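Local atomic coordinates of cytochrome c (Shewanella violacea, PDB entry 6A3L), a protein that binds a covalently attached heme c and probably takes part in electron transfer. Residues I41-A46 against L98-D103. Numbering follows the deposited sequence.
Sequences IFTMRA and LASASD
Ser100 meets three side chains of one helix face, Phe42, Thr43 and Ala46, and is an example of a small side chain at a place where two backbones come close. Thr43 and Ser100 lie nearest along the backbones, their CA atoms 5.2 Å apart. The CA–CB bond of Ser100 is directed at the helix, and CB arrives at the edge of the Phe42 ring, near its plane, 3.9 Å from CD1. The CB of Phe42 is in turn directed toward the segment 98-103, and with CG anti to the backbone N (chi1 -166°) the ring meets Ser100 CB by its edge; Phe37 stacks with it. Ala46, one helical turn on, brings its CB methyl 3.8 Å from Ser100 OG.

Thr43 approaches from a third direction, with both branches engaged. Its CG2 methyl comes within 3.4 Å of Ser100 OG, a contact between methyl and oxygen. That hydroxyl is hydrogen-bonded to Leu97 O, three residues earlier in the chain. The other branch, OG1, lies anti to the carbonyl carbon (chi1 -61°) and reaches 3.0 Å from Ser100 O. A water bridges the same two oxygens: it accepts from Thr43 OG1 at 3.0 Å and donates to Ser100 O at 2.6 Å. The carbonyl it grips belongs to a type I turn from Ala99 to Ser102.

The contact thus joins helix 39-53 to the turn at 99-102 in the four-helix bundle of a cytochrome c', away from the heme. Leu97 extends it along helix 79-99 by touching Thr43 and Ala46; Met27 of helix 6-31 packs on Phe42 and Ala46, and Leu108 of helix 105-126 meets both Phe42 and Ala99.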
loop_
_atom_site.group_PDB
_atom_site.type_symbol
_atom_site.label_atom_id
_atom_site.label_comp_id
_atom_site.label_asym_id
_atom_site.label_seq_id
_atom_site.Cartn_x
_atom_site.Cartn_y
_atom_site.Cartn_z
ATOM N N ILE A 41 1.402 16.117 6.918
ATOM C CA ILE A 41 0.439 15.095 6.552
ATOM C C ILE A 41 0.296 15.010 5.034
ATOM O O ILE A 41 0.218 13.907 4.469
ATOM C CB ILE A 41 -0.889 15.370 7.275
ATOM C CG1 ILE A 41 -0.631 15.296 8.793
ATOM C CG2 ILE A 41 -1.946 14.356 6.856
ATOM C CD1 ILE A 41 -1.837 15.523 9.658
ATOM N N PHE A 42 0.305 16.165 4.343
ATOM C CA PHE A 42 0.217 16.177 2.880
ATOM C C PHE A 42 1.375 15.413 2.234
ATOM O O PHE A 42 1.173 14.621 1.301
ATOM C CB PHE A 42 0.176 17.618 2.368
ATOM C CG PHE A 42 -0.245 17.737 0.927
ATOM C CD1 PHE A 42 0.682 17.594 -0.096
ATOM C CD2 PHE A 42 -1.572 17.992 0.598
ATOM C CE1 PHE A 42 0.295 17.699 -1.418
ATOM C CE2 PHE A 42 -1.975 18.101 -0.742
ATOM C CZ PHE A 42 -1.042 17.951 -1.748
ATOM N N THR A 43 2.607 15.668 2.689
ATOM C CA THR A 43 3.756 14.939 2.159
ATOM C C THR A 43 3.658 13.446 2.480
ATOM O O THR A 43 4.024 12.596 1.658
ATOM C CB THR A 43 5.042 15.533 2.725
ATOM O OG1 THR A 43 5.143 16.896 2.325
ATOM C CG2 THR A 43 6.257 14.803 2.218
ATOM N N MET A 44 3.166 13.108 3.671
ATOM C CA MET A 44 2.947 11.700 3.990
ATOM C C MET A 44 1.953 11.071 3.027
ATOM O O MET A 44 2.171 9.953 2.546
ATOM C CB MET A 44 2.454 11.546 5.420
ATOM C CG MET A 44 1.899 10.150 5.688
ATOM S SD MET A 44 0.887 10.187 7.167
ATOM C CE MET A 44 2.151 10.667 8.367
ATOM N N ARG A 45 0.840 11.769 2.760
ATOM C CA ARG A 45 -0.109 11.326 1.742
ATOM C C ARG A 45 0.554 11.182 0.375
ATOM O O ARG A 45 0.331 10.188 -0.326
ATOM C CB ARG A 45 -1.271 12.309 1.644
ATOM C CG ARG A 45 -2.034 12.444 2.941
ATOM C CD ARG A 45 -2.705 11.133 3.282
ATOM N NE ARG A 45 -3.477 11.214 4.513
ATOM C CZ ARG A 45 -3.767 10.162 5.267
ATOM N NH1 ARG A 45 -3.340 8.969 4.914
ATOM N NH2 ARG A 45 -4.470 10.308 6.370
ATOM N N ALA A 46 1.414 12.135 0.004
ATOM C CA ALA A 46 2.134 12.033 -1.263
ATOM C C ALA A 46 3.045 10.820 -1.281
ATOM O O ALA A 46 3.117 10.090 -2.277
ATOM C CB ALA A 46 2.959 13.298 -1.510
ATOM N N LEU A 98 7.508 15.346 -4.904
ATOM C CA LEU A 98 8.555 16.361 -4.940
ATOM C C LEU A 98 7.969 17.742 -4.676
ATOM O O LEU A 98 8.553 18.545 -3.942
ATOM C CB LEU A 98 9.269 16.330 -6.293
ATOM C CG LEU A 98 10.779 16.627 -6.282
ATOM C CD1 LEU A 98 11.366 16.524 -7.690
ATOM C CD2 LEU A 98 11.156 17.960 -5.626
ATOM N N ALA A 99 6.799 18.017 -5.251
ATOM C CA ALA A 99 6.125 19.286 -5.021
ATOM C C ALA A 99 5.788 19.471 -3.548
ATOM O O ALA A 99 5.920 20.577 -3.009
ATOM C CB ALA A 99 4.858 19.346 -5.866
ATOM N N SER A 100 5.346 18.397 -2.878
ATOM C CA SER A 100 4.996 18.478 -1.462
ATOM C C SER A 100 6.190 18.887 -0.602
ATOM O O SER A 100 6.011 19.229 0.570
ATOM C CB SER A 100 4.413 17.134 -0.973
ATOM O OG SER A 100 5.415 16.132 -0.831
ATOM N N ALA A 101 7.406 18.826 -1.144
ATOM C CA ALA A 101 8.554 19.341 -0.410
ATOM C C ALA A 101 8.516 20.864 -0.312
ATOM O O ALA A 101 8.909 21.430 0.715
ATOM C CB ALA A 101 9.850 18.865 -1.071
ATOM N N SER A 102 8.063 21.542 -1.371
ATOM C CA SER A 102 7.920 22.995 -1.400
ATOM C C SER A 102 6.522 23.442 -0.955
ATOM O O SER A 102 5.536 22.708 -1.068
ATOM C CB SER A 102 8.224 23.541 -2.795
ATOM O OG SER A 102 8.002 24.934 -2.817
ATOM N N ASP A 103 6.439 24.680 -0.464
ATOM C CA ASP A 103 5.175 25.236 0.004
ATOM C C ASP A 103 4.533 26.197 -1.010
ATOM O O ASP A 103 3.781 27.101 -0.621
ATOM C CB ASP A 103 5.346 25.886 1.384
ATOM C CG ASP A 103 5.922 27.298 1.323
ATOM O OD1 ASP A 103 7.158 27.438 1.181
ATOM O OD2 ASP A 103 5.131 28.260 1.448
HETATM O O HOH W 1 3.717 19.434 1.772
#